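Local structure of D-glycero-alpha-D-manno-heptose 7-phosphate kinase (Campylobacter jejuni subsp. jejuni, 4N3O) at residues D29-Y34 against E176-K181; I56-P61 against F102-Y107. The protein phosphorylates D-glycero-alpha-D-manno-heptose 7-phosphate at C-1 with ATP, an early step toward the GDP-heptose used in capsule polysaccharide. All blocks are in the same frame, centred on the assembly; numbering follows the deposited sequence.

Interaction 1 (D29-Y34 against E176-K181); sequences DKYTGY and EFYNNK
Y31 and Y178 meet where strands 31-34 and 176-178 run antiparallel, joined through a beta bulge that shifts the register by one residue between Y31 and G33. On the tightly packed face the edge of the Y31 ring is turned to the face of Y178, a T-shaped pair with centroids 5.6 Å apart and planes at 75°. CG of Y31 stands anti to its backbone N (chi1 -173°), which sends the ring along the sheet until CE1 lies 3.8 Å from CG of E176. Between the Y31/Y178 and Y34/E176 pairs, F177 N donates to G33 O at 2.9 Å. Helix 236-248 covers the tyrosine side: Y31 and Y34 pack on A240, and the carboxylate of E176 forms a salt bridge with K244. The hydroxyl of T22, a residue that probably binds the sugar substrate, is hydrogen-bonded to the carbonyl oxygen of Y31, so the pairing lies close to the probable sugar site.

The other end of the ladder is looser. K30 and N179 run side by side, with K30 CD 3.5 Å from N179 OD1, and the lysine is exposed. T32 N donates to F177 O. Past the strand end, N180 crosses T32 at about a right angle, and the T32 hydroxyl OG1 donates to N180 OD1 at 2.6 Å, tilted 21° from the amide carbonyl plane.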
# COMPACT_ATOMS: atom_id res chain seq x y z
N ASP A 29 19.66 -32.12 -13.93
CA ASP A 29 20.12 -30.81 -13.49
C ASP A 29 20.25 -30.78 -11.97
O ASP A 29 21.08 -30.05 -11.43
CB ASP A 29 19.11 -29.71 -13.86
CG ASP A 29 18.80 -29.67 -15.34
OD1 ASP A 29 19.44 -30.41 -16.12
OD2 ASP A 29 17.92 -28.88 -15.73
N LYS A 30 19.41 -31.58 -11.31
CA LYS A 30 19.31 -31.65 -9.84
C LYS A 30 18.34 -30.54 -9.37
O LYS A 30 18.45 -30.01 -8.26
CB LYS A 30 20.68 -31.56 -9.15
CG LYS A 30 21.65 -32.64 -9.60
CD LYS A 30 23.00 -32.51 -8.92
CE LYS A 30 23.97 -33.57 -9.41
NZ LYS A 30 25.30 -33.45 -8.75
N TYR A 31 17.38 -30.24 -10.24
CA TYR A 31 16.36 -29.22 -10.00
C TYR A 31 15.46 -29.66 -8.84
O TYR A 31 14.69 -30.62 -8.96
CB TYR A 31 15.55 -29.05 -11.30
CG TYR A 31 14.54 -27.93 -11.34
CD1 TYR A 31 14.92 -26.62 -11.64
CD2 TYR A 31 13.18 -28.18 -11.16
CE1 TYR A 31 14.00 -25.59 -11.70
CE2 TYR A 31 12.25 -27.16 -11.22
CZ TYR A 31 12.65 -25.87 -11.50
OH TYR A 31 11.71 -24.86 -11.57
N THR A 32 15.58 -28.97 -7.71
CA THR A 32 14.79 -29.28 -6.51
C THR A 32 13.36 -28.74 -6.61
O THR A 32 12.42 -29.34 -6.07
CB THR A 32 15.44 -28.66 -5.25
OG1 THR A 32 16.82 -29.03 -5.19
CG2 THR A 32 14.72 -29.12 -3.98
N GLY A 33 13.20 -27.61 -7.28
CA GLY A 33 11.88 -27.01 -7.45
C GLY A 33 11.97 -25.52 -7.69
O GLY A 33 13.03 -25.01 -8.09
N TYR A 34 10.88 -24.82 -7.44
CA TYR A 34 10.85 -23.38 -7.65
C TYR A 34 9.90 -22.71 -6.70
O TYR A 34 9.06 -23.34 -6.08
CB TYR A 34 10.36 -23.04 -9.06
CG TYR A 34 8.86 -23.20 -9.23
CD1 TYR A 34 8.30 -24.41 -9.62
CD2 TYR A 34 7.99 -22.13 -8.99
CE1 TYR A 34 6.93 -24.56 -9.78
CE2 TYR A 34 6.61 -22.27 -9.13
CZ TYR A 34 6.09 -23.49 -9.53
OH TYR A 34 4.73 -23.66 -9.68
N GLU A 176 14.81 -20.67 -8.44
CA GLU A 176 14.98 -22.06 -8.85
C GLU A 176 15.99 -22.73 -7.95
O GLU A 176 17.02 -22.14 -7.60
CB GLU A 176 15.37 -22.13 -10.33
CG GLU A 176 14.17 -21.85 -11.22
CD GLU A 176 14.54 -21.48 -12.64
OE1 GLU A 176 14.07 -22.17 -13.58
OE2 GLU A 176 15.31 -20.50 -12.81
N PHE A 177 15.67 -23.95 -7.55
CA PHE A 177 16.53 -24.69 -6.63
C PHE A 177 17.23 -25.87 -7.30
O PHE A 177 16.62 -26.64 -8.05
CB PHE A 177 15.70 -25.17 -5.44
CG PHE A 177 14.97 -24.06 -4.75
CD1 PHE A 177 15.66 -23.06 -4.08
CD2 PHE A 177 13.58 -24.02 -4.76
CE1 PHE A 177 14.99 -22.04 -3.45
CE2 PHE A 177 12.90 -23.00 -4.12
CZ PHE A 177 13.61 -22.00 -3.47
N TYR A 178 18.53 -25.98 -7.03
CA TYR A 178 19.34 -27.05 -7.58
C TYR A 178 20.07 -27.82 -6.48
O TYR A 178 20.84 -27.26 -5.70
CB TYR A 178 20.32 -26.51 -8.61
CG TYR A 178 19.65 -25.98 -9.85
CD1 TYR A 178 19.37 -26.82 -10.92
CD2 TYR A 178 19.29 -24.63 -9.96
CE1 TYR A 178 18.75 -26.34 -12.07
CE2 TYR A 178 18.67 -24.14 -11.10
CZ TYR A 178 18.40 -25.00 -12.15
OH TYR A 178 17.79 -24.53 -13.28
N ASN A 179 19.79 -29.12 -6.43
CA ASN A 179 20.42 -30.04 -5.48
C ASN A 179 20.29 -29.56 -4.03
O ASN A 179 21.20 -29.75 -3.22
CB ASN A 179 21.89 -30.26 -5.88
CG ASN A 179 22.46 -31.58 -5.38
OD1 ASN A 179 23.65 -31.85 -5.56
ND2 ASN A 179 21.63 -32.42 -4.76
N ASN A 180 19.15 -28.92 -3.73
CA ASN A 180 18.84 -28.40 -2.39
C ASN A 180 19.97 -27.53 -1.84
O ASN A 180 20.10 -27.38 -0.62
CB ASN A 180 18.58 -29.55 -1.41
CG ASN A 180 17.57 -30.55 -1.93
OD1 ASN A 180 17.25 -30.58 -3.12
ND2 ASN A 180 17.06 -31.40 -1.04
N LYS A 181 20.77 -26.95 -2.73
CA LYS A 181 21.93 -26.17 -2.31
C LYS A 181 21.93 -24.80 -3.02
O LYS A 181 21.68 -23.77 -2.39
CB LYS A 181 23.20 -26.98 -2.64
CG LYS A 181 24.39 -26.79 -1.71
CD LYS A 181 24.91 -25.37 -1.65
CE LYS A 181 26.11 -25.29 -0.71
NZ LYS A 181 26.62 -23.90 -0.56

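Interaction 2 (I56-P61 against F102-Y107); sequences IIFDSP and FSLHTY
S60 OG is gripped by several groups: a water 2.8 Å from it is also hydrogen-bonded to T106 OG1 and so bridges the two strands, T63 makes a further hydrogen bond to the same hydroxyl, and D62 adds a weak one. S60 probably contacts ATP. Next to it, P61 packs on N315 of the second subunit.

Strands 56-60 and 102-107 run parallel here, I57 level with S103 and D59 with H105. The pair belongs to the large mixed sheet of the GHMP kinase fold, flanked by strands 65-70 and 42-50. In the backbone ladder D59 N donates to L104 O at 2.7 Å.

On the face that carries D59 and H105, D59 OD2 receives the ring N-H of H105: ND1 lies 3.0 Å away, the bond is nearly straight at 167°, and the oxygen sits almost in the imidazole plane. The carboxylate uses its anti lone pair and stands at 81° to that ring. CG of D59 is anti to the backbone N (chi1 179°), which swings the acid over to the neighbouring strand. At the far side of the imidazole, NE2 is 2.8 Å from S103 OG in a second hydrogen bond, so both ring nitrogens are engaged and the ring's rotation is fixed.

The opposite face is apolar and faces helix 82-96. I56 CG2 comes within 3.6 Å of F102 CZ, while F58 CE1 approaches F102 CE2 at 3.7 Å, the two rings inclined to each other, neither stacked nor edge-to-face.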
# COMPACT_ATOMS: atom_id res chain seq x y z
N ILE A 56 22.33 -0.10 25.95
CA ILE A 56 21.82 -0.76 24.78
C ILE A 56 20.37 -1.14 25.10
O ILE A 56 20.12 -1.90 26.04
CB ILE A 56 22.64 -2.01 24.40
CG1 ILE A 56 24.02 -1.58 23.85
CG2 ILE A 56 21.91 -2.83 23.36
CD1 ILE A 56 24.94 -2.74 23.54
N ILE A 57 19.44 -0.60 24.32
CA ILE A 57 18.02 -0.83 24.51
C ILE A 57 17.41 -1.49 23.28
O ILE A 57 17.68 -1.08 22.15
CB ILE A 57 17.31 0.51 24.79
CG1 ILE A 57 17.89 1.12 26.07
CG2 ILE A 57 15.80 0.33 24.89
CD1 ILE A 57 17.36 2.50 26.40
N PHE A 58 16.61 -2.52 23.51
CA PHE A 58 15.90 -3.21 22.45
C PHE A 58 14.43 -3.04 22.81
O PHE A 58 14.01 -3.48 23.88
CB PHE A 58 16.24 -4.70 22.41
CG PHE A 58 17.69 -5.01 22.10
CD1 PHE A 58 18.30 -4.46 20.98
CD2 PHE A 58 18.39 -5.94 22.84
CE1 PHE A 58 19.60 -4.77 20.66
CE2 PHE A 58 19.70 -6.26 22.52
CZ PHE A 58 20.31 -5.67 21.44
N ASP A 59 13.66 -2.41 21.91
CA ASP A 59 12.25 -2.09 22.16
C ASP A 59 11.32 -2.59 21.06
O ASP A 59 11.30 -2.06 19.95
CB ASP A 59 12.13 -0.57 22.30
CG ASP A 59 10.70 -0.12 22.56
OD1 ASP A 59 9.87 -0.91 23.05
OD2 ASP A 59 10.42 1.07 22.27
N SER A 60 10.51 -3.59 21.40
CA SER A 60 9.59 -4.23 20.48
C SER A 60 8.19 -4.29 21.11
O SER A 60 7.80 -5.32 21.66
CB SER A 60 10.13 -5.63 20.17
OG SER A 60 9.19 -6.45 19.51
N PRO A 61 7.43 -3.19 21.04
CA PRO A 61 6.10 -3.11 21.66
C PRO A 61 5.03 -4.04 21.09
O PRO A 61 4.16 -4.49 21.83
CB PRO A 61 5.71 -1.65 21.47
CG PRO A 61 6.51 -1.18 20.31
CD PRO A 61 7.82 -1.91 20.42
N PHE A 102 23.23 2.30 21.84
CA PHE A 102 22.09 2.67 21.00
C PHE A 102 20.81 2.07 21.52
O PHE A 102 20.84 1.20 22.39
CB PHE A 102 22.29 2.05 19.62
CG PHE A 102 22.29 0.54 19.65
CD1 PHE A 102 23.47 -0.16 19.87
CD2 PHE A 102 21.11 -0.18 19.54
CE1 PHE A 102 23.47 -1.55 19.95
CE2 PHE A 102 21.10 -1.56 19.60
CZ PHE A 102 22.28 -2.25 19.81
N SER A 103 19.69 2.52 20.94
CA SER A 103 18.36 1.96 21.24
C SER A 103 17.79 1.52 19.89
O SER A 103 17.92 2.23 18.91
CB SER A 103 17.44 2.97 21.90
OG SER A 103 17.10 4.02 21.03
N LEU A 104 17.17 0.35 19.86
CA LEU A 104 16.61 -0.23 18.65
C LEU A 104 15.12 -0.46 18.88
O LEU A 104 14.74 -1.16 19.83
CB LEU A 104 17.30 -1.56 18.35
CG LEU A 104 16.82 -2.29 17.10
CD1 LEU A 104 17.18 -1.47 15.87
CD2 LEU A 104 17.42 -3.68 17.01
N HIS A 105 14.27 0.11 18.02
CA HIS A 105 12.83 0.01 18.20
C HIS A 105 12.22 -0.61 16.95
O HIS A 105 12.53 -0.15 15.86
CB HIS A 105 12.24 1.41 18.42
CG HIS A 105 13.00 2.24 19.41
ND1 HIS A 105 12.59 2.41 20.71
CD2 HIS A 105 14.15 2.95 19.28
CE1 HIS A 105 13.45 3.20 21.34
NE2 HIS A 105 14.40 3.54 20.49
N THR A 106 11.36 -1.61 17.08
CA THR A 106 10.77 -2.26 15.90
C THR A 106 9.31 -2.65 16.07
O THR A 106 8.81 -2.78 17.19
CB THR A 106 11.48 -3.57 15.57
OG1 THR A 106 11.26 -4.50 16.64
CG2 THR A 106 12.95 -3.35 15.41
N TYR A 107 8.63 -2.86 14.94
CA TYR A 107 7.25 -3.34 14.96
C TYR A 107 6.83 -3.73 13.55
O TYR A 107 7.33 -3.19 12.55
CB TYR A 107 6.25 -2.34 15.58
CG TYR A 107 5.76 -1.24 14.66
CD1 TYR A 107 6.46 -0.06 14.54
CD2 TYR A 107 4.59 -1.39 13.94
CE1 TYR A 107 6.02 0.94 13.70
CE2 TYR A 107 4.13 -0.38 13.10
CZ TYR A 107 4.86 0.78 12.99
OH TYR A 107 4.43 1.77 12.14
O HOH W 1 8.70 -6.04 16.81

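Both contacts pair strands of the same mixed sheet, yet their centres lie 38 Å apart on opposite sides of the chain's centre, and they do not touch. Interaction 2 is nested along the chain inside the loop closed by interaction 1. It is the more buried of the two, with parallel strands in even register, and the second subunit packs against P61, H105 and Y107. Interaction 1 is antiparallel, bulged and only partly buried, ending in exposed residues at a turn. Their likely site connections differ too: 29-34 lies beside a probable substrate-binding residue, whereas 56-61 carries a probable ATP-binding serine. In each, aromatic rings lie on a face covered by a helix: Y31 and Y34 under 236-248, F58 under 82-96.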